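Long-range contact in putative hydrolase (Agrobacterium vitis, PDB 3LLC), which probably acts as an alpha/beta-hydrolase esterase, perhaps an acyl-protein thioesterase that removes fatty acids from proteins: residues G82-E94 / I184-N196. Sequence-based numbering, arbitrary orientation.
Sequences GAFRDGTISRWLE and IFTRALMEDGRAN. With EDO (1,2-ethanediol), chain D.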
loop_
_atom_site.group_PDB
_atom_site.type_symbol
_atom_site.label_atom_id
_atom_site.label_comp_id
_atom_site.label_asym_id
_atom_site.label_seq_id
_atom_site.Cartn_x
_atom_site.Cartn_y
_atom_site.Cartn_z
ATOM N N GLY A 82 4.358 17.814 4.061
ATOM C CA GLY A 82 4.298 17.824 2.601
ATOM C C GLY A 82 2.883 18.062 2.059
ATOM O O GLY A 82 1.911 17.750 2.757
ATOM N N ALA A 83 2.779 18.651 0.856
ATOM C CA ALA A 83 1.472 18.920 0.200
ATOM C C ALA A 83 0.921 17.680 -0.488
ATOM O O ALA A 83 1.661 16.939 -1.152
ATOM C CB ALA A 83 1.593 20.084 -0.827
ATOM N N PHE A 84 -0.382 17.434 -0.342
ATOM C CA PHE A 84 -1.024 16.361 -1.074
ATOM C C PHE A 84 -0.782 16.435 -2.604
ATOM O O PHE A 84 -0.470 15.404 -3.224
ATOM C CB PHE A 84 -2.524 16.302 -0.788
ATOM C CG PHE A 84 -3.185 15.142 -1.439
ATOM C CD1 PHE A 84 -3.198 13.898 -0.824
ATOM C CD2 PHE A 84 -3.795 15.281 -2.683
ATOM C CE1 PHE A 84 -3.808 12.793 -1.432
ATOM C CE2 PHE A 84 -4.396 14.179 -3.302
ATOM C CZ PHE A 84 -4.396 12.940 -2.685
ATOM N N ARG A 85 -0.869 17.620 -3.181
ATOM C CA ARG A 85 -0.728 17.750 -4.644
ATOM C C ARG A 85 0.710 17.480 -5.163
ATOM O O ARG A 85 0.909 17.353 -6.375
ATOM C CB ARG A 85 -1.247 19.110 -5.128
ATOM C CG ARG A 85 -0.294 20.237 -4.854
ATOM C CD ARG A 85 -0.731 21.531 -5.536
ATOM N NE ARG A 85 0.215 22.604 -5.259
ATOM C CZ ARG A 85 1.414 22.745 -5.832
ATOM N NH1 ARG A 85 1.856 21.869 -6.731
ATOM N NH2 ARG A 85 2.184 23.778 -5.500
ATOM N N ASP A 86 1.697 17.413 -4.261
ATOM C CA ASP A 86 3.064 17.023 -4.641
ATOM C C ASP A 86 3.282 15.501 -4.574
ATOM O O ASP A 86 4.333 15.010 -4.980
ATOM C CB ASP A 86 4.109 17.763 -3.779
ATOM C CG ASP A 86 4.139 19.271 -4.039
ATOM O OD1 ASP A 86 3.870 19.694 -5.167
ATOM O OD2 ASP A 86 4.384 20.055 -3.104
ATOM N N GLY A 87 2.307 14.755 -4.063
ATOM C CA GLY A 87 2.387 13.319 -3.991
ATOM C C GLY A 87 2.402 12.570 -5.327
ATOM O O GLY A 87 1.709 12.923 -6.262
ATOM N N THR A 88 3.211 11.515 -5.390
ATOM C CA THR A 88 3.297 10.633 -6.552
ATOM C C THR A 88 3.612 9.227 -6.013
ATOM O O THR A 88 4.119 9.068 -4.883
ATOM C CB THR A 88 4.418 11.066 -7.543
ATOM O OG1 THR A 88 5.689 10.991 -6.869
ATOM C CG2 THR A 88 4.226 12.506 -8.179
ATOM N N ILE A 89 3.353 8.198 -6.815
ATOM C CA ILE A 89 3.768 6.853 -6.482
ATOM C C ILE A 89 5.279 6.822 -6.154
ATOM O O ILE A 89 5.663 6.194 -5.142
ATOM C CB ILE A 89 3.394 5.824 -7.568
ATOM C CG1 ILE A 89 1.867 5.779 -7.827
ATOM C CG2 ILE A 89 3.853 4.431 -7.189
ATOM C CD1 ILE A 89 1.065 5.346 -6.657
ATOM N N SER A 90 6.118 7.463 -6.970
ATOM C CA SER A 90 7.561 7.476 -6.680
ATOM C C SER A 90 7.896 8.051 -5.287
ATOM O O SER A 90 8.738 7.490 -4.553
ATOM C CB SER A 90 8.364 8.211 -7.751
ATOM O OG SER A 90 8.333 7.528 -9.001
ATOM N N ARG A 91 7.287 9.196 -4.930
ATOM C CA ARG A 91 7.558 9.835 -3.629
ATOM C C ARG A 91 7.045 9.012 -2.446
ATOM O O ARG A 91 7.714 8.918 -1.396
ATOM C CB ARG A 91 6.976 11.272 -3.562
ATOM C CG ARG A 91 7.848 12.273 -4.291
ATOM C CD ARG A 91 7.179 13.597 -4.513
ATOM N NE ARG A 91 6.736 14.322 -3.316
ATOM C CZ ARG A 91 7.492 15.130 -2.565
ATOM N NH1 ARG A 91 8.794 15.295 -2.799
ATOM N NH2 ARG A 91 6.933 15.776 -1.543
ATOM N N TRP A 92 5.863 8.404 -2.607
ATOM C CA TRP A 92 5.254 7.614 -1.537
ATOM C C TRP A 92 5.991 6.276 -1.349
ATOM O O TRP A 92 6.170 5.815 -0.224
ATOM C CB TRP A 92 3.749 7.417 -1.805
ATOM C CG TRP A 92 2.969 8.741 -1.665
ATOM C CD1 TRP A 92 3.242 9.747 -0.795
ATOM C CD2 TRP A 92 1.781 9.160 -2.392
ATOM N NE1 TRP A 92 2.321 10.777 -0.927
ATOM C CE2 TRP A 92 1.414 10.439 -1.888
ATOM C CE3 TRP A 92 1.013 8.592 -3.406
ATOM C CZ2 TRP A 92 0.292 11.146 -2.364
ATOM C CZ3 TRP A 92 -0.088 9.307 -3.897
ATOM C CH2 TRP A 92 -0.422 10.572 -3.383
ATOM N N LEU A 93 6.500 5.717 -2.443
ATOM C CA LEU A 93 7.381 4.558 -2.370
ATOM C C LEU A 93 8.690 4.912 -1.658
ATOM O O LEU A 93 9.165 4.133 -0.817
ATOM C CB LEU A 93 7.681 4.027 -3.784
ATOM C CG LEU A 93 8.790 2.960 -3.903
ATOM C CD1 LEU A 93 8.393 1.645 -3.137
ATOM C CD2 LEU A 93 9.049 2.642 -5.430
ATOM N N GLU A 94 9.287 6.050 -2.008
ATOM C CA GLU A 94 10.511 6.503 -1.383
ATOM C C GLU A 94 10.347 6.599 0.144
ATOM O O GLU A 94 11.257 6.262 0.923
ATOM C CB GLU A 94 10.920 7.865 -1.949
ATOM C CG GLU A 94 12.240 8.387 -1.413
ATOM C CD GLU A 94 12.629 9.780 -1.931
ATOM O OE1 GLU A 94 11.769 10.526 -2.478
ATOM O OE2 GLU A 94 13.815 10.139 -1.760
ATOM N N ILE A 184 -9.184 14.165 -6.148
ATOM C CA ILE A 184 -8.419 14.844 -7.160
ATOM C C ILE A 184 -7.257 13.921 -7.594
ATOM O O ILE A 184 -6.724 13.156 -6.791
ATOM C CB ILE A 184 -8.015 16.255 -6.741
ATOM C CG1 ILE A 184 -6.659 16.311 -6.084
ATOM C CG2 ILE A 184 -9.119 16.950 -5.868
ATOM C CD1 ILE A 184 -5.679 16.969 -6.982
ATOM N N PHE A 185 -6.928 13.969 -8.874
ATOM C CA PHE A 185 -5.810 13.209 -9.433
ATOM C C PHE A 185 -4.969 14.209 -10.260
ATOM O O PHE A 185 -5.491 14.880 -11.154
ATOM C CB PHE A 185 -6.323 12.082 -10.325
ATOM C CG PHE A 185 -7.160 11.053 -9.612
ATOM C CD1 PHE A 185 -6.577 10.084 -8.830
ATOM C CD2 PHE A 185 -8.550 11.072 -9.738
ATOM C CE1 PHE A 185 -7.345 9.125 -8.164
ATOM C CE2 PHE A 185 -9.326 10.112 -9.087
ATOM C CZ PHE A 185 -8.737 9.155 -8.309
ATOM N N THR A 186 -3.688 14.366 -9.906
ATOM C CA THR A 186 -2.825 15.346 -10.554
ATOM C C THR A 186 -2.179 14.771 -11.840
ATOM O O THR A 186 -2.026 13.533 -11.974
ATOM C CB THR A 186 -1.691 15.836 -9.632
ATOM O OG1 THR A 186 -0.834 14.742 -9.326
ATOM C CG2 THR A 186 -2.224 16.449 -8.270
ATOM N N ARG A 187 -1.824 15.685 -12.730
ATOM C CA ARG A 187 -1.072 15.353 -13.940
ATOM C C ARG A 187 0.225 14.627 -13.543
ATOM O O ARG A 187 0.561 13.614 -14.142
ATOM C CB ARG A 187 -0.765 16.610 -14.751
ATOM C CG ARG A 187 -0.075 16.344 -16.105
ATOM C CD ARG A 187 0.198 17.640 -16.891
ATOM N NE ARG A 187 1.366 17.511 -17.757
ATOM C CZ ARG A 187 1.821 18.465 -18.564
ATOM N NH1 ARG A 187 1.210 19.641 -18.633
ATOM N NH2 ARG A 187 2.898 18.236 -19.301
ATOM N N ALA A 188 0.919 15.133 -12.528
ATOM C CA ALA A 188 2.168 14.490 -12.022
ATOM C C ALA A 188 1.975 13.045 -11.566
ATOM O O ALA A 188 2.775 12.162 -11.915
ATOM C CB ALA A 188 2.846 15.356 -10.913
ATOM N N LEU A 189 0.901 12.769 -10.822
ATOM C CA LEU A 189 0.558 11.404 -10.452
ATOM C C LEU A 189 0.325 10.509 -11.671
ATOM O O LEU A 189 0.797 9.366 -11.693
ATOM C CB LEU A 189 -0.699 11.359 -9.540
ATOM C CG LEU A 189 -1.154 9.984 -9.092
ATOM C CD1 LEU A 189 -0.517 9.583 -7.756
ATOM C CD2 LEU A 189 -2.707 9.860 -8.994
HETATM N N MSE A 190 -0.451 10.978 -12.643
HETATM C CA MSE A 190 -0.753 10.162 -13.829
HETATM C C MSE A 190 0.554 9.857 -14.630
HETATM O O MSE A 190 0.759 8.728 -15.045
HETATM C CB MSE A 190 -1.757 10.864 -14.768
HETATM C CG MSE A 190 -3.164 11.165 -14.131
HETATM SE SE MSE A 190 -4.159 9.664 -13.715
HETATM C CE MSE A 190 -4.324 8.968 -15.515
ATOM N N GLU A 191 1.406 10.858 -14.807
ATOM C CA GLU A 191 2.633 10.689 -15.627
ATOM C C GLU A 191 3.599 9.722 -14.902
ATOM O O GLU A 191 4.100 8.770 -15.485
ATOM C CB GLU A 191 3.300 12.030 -15.883
ATOM C CG GLU A 191 2.552 12.931 -16.877
ATOM C CD GLU A 191 3.102 14.334 -16.982
ATOM O OE1 GLU A 191 3.965 14.764 -16.179
ATOM O OE2 GLU A 191 2.630 15.032 -17.888
ATOM N N ASP A 192 3.777 9.935 -13.610
ATOM C CA ASP A 192 4.685 9.101 -12.796
ATOM C C ASP A 192 4.143 7.691 -12.551
ATOM O O ASP A 192 4.928 6.772 -12.321
ATOM C CB ASP A 192 5.052 9.850 -11.500
ATOM C CG ASP A 192 5.878 9.001 -10.520
ATOM O OD1 ASP A 192 7.109 8.992 -10.662
ATOM O OD2 ASP A 192 5.304 8.353 -9.636
ATOM N N GLY A 193 2.814 7.477 -12.652
ATOM C CA GLY A 193 2.264 6.158 -12.507
ATOM C C GLY A 193 2.820 5.198 -13.575
ATOM O O GLY A 193 3.015 4.010 -13.282
ATOM N N ARG A 194 3.120 5.708 -14.759
ATOM C CA ARG A 194 3.714 4.896 -15.831
ATOM C C ARG A 194 5.186 4.541 -15.527
ATOM O O ARG A 194 5.663 3.453 -15.923
ATOM C CB ARG A 194 3.547 5.544 -17.216
ATOM C CG ARG A 194 2.166 5.221 -17.836
ATOM C CD ARG A 194 1.888 6.048 -19.114
ATOM N NE ARG A 194 0.631 5.599 -19.734
ATOM C CZ ARG A 194 0.513 4.616 -20.624
ATOM N NH1 ARG A 194 1.584 3.952 -21.058
ATOM N NH2 ARG A 194 -0.686 4.309 -21.122
ATOM N N ALA A 195 5.891 5.450 -14.850
ATOM C CA ALA A 195 7.259 5.166 -14.358
ATOM C C ALA A 195 7.259 3.969 -13.404
ATOM O O ALA A 195 8.231 3.261 -13.326
ATOM C CB ALA A 195 7.908 6.396 -13.692
ATOM N N ASN A 196 6.162 3.728 -12.694
ATOM C CA ASN A 196 6.040 2.649 -11.714
ATOM C C ASN A 196 5.173 1.440 -12.141
ATOM O O ASN A 196 4.739 0.616 -11.307
ATOM C CB ASN A 196 5.496 3.249 -10.402
ATOM C CG ASN A 196 6.509 4.126 -9.710
ATOM O OD1 ASN A 196 7.386 3.609 -9.007
ATOM N ND2 ASN A 196 6.405 5.477 -9.889
HETATM C C1 EDO D . 8.884 -0.037 -12.697
HETATM O O1 EDO D . 10.048 0.708 -12.274
HETATM C C2 EDO D . 8.728 -1.316 -11.891
HETATM O O2 EDO D . 8.707 -2.465 -12.736
HETATM O O HOH W 1 1.510 15.270 -7.883
HETATM O O HOH W 2 2.601 8.634 -9.603
#
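A carboxylate laid against the first turn of a helix joins an alpha/beta-hydrolase core helix to the insertion between strands 136-143 and 209-214. Asp192, from helix 187-195, meets the N-terminus of helix 89-103. Asp192 OD2 accepts from Ser90 N at 2.9 Å, on the syn side and 21° out of the carboxylate plane. Asp192 OD1 uses its syn lone pair for Ser90 OG, 2.5 Å away. With chi1 at 174°, Asp192 extends away from its backbone N, and the carboxylate passes over Thr88 CB. Thr88 is the N-cap of the same helix as Ser90, its OG1 accepting from Arg91 N.

Ser90 OG also accepts from Asn196 ND2 at 3.0 Å, nearly in the amide plane. That amide lies alongside Ile89, whose CG2 is 3.7 Å from Asn196 CG. Asn196 OD1 is bound by Arg122 of helix 115-128.

Two waters bridge the segments. One receives from Ile89 N and donates to Leu189 O and Asp192 OD2. The other donates to Arg85 O and Gly87 O and accepts from OG1 of Thr186, the N-cap residue of helix 187-195. Leu189 CD1 reaches Trp92 CZ3 at 3.9 Å, the side chains crossing at about a right angle. Farther along, Ile184 CG1 meets the edge of the Phe84 ring, 4.2 Å from Phe84 CE2.

Ser90 N, the Ser90 hydroxyl and one water thus grip both oxygens of Asp192. The helix N-terminus would be expected to stabilise its negative charge, consistent with an ionised carboxylate pinning the two helices together.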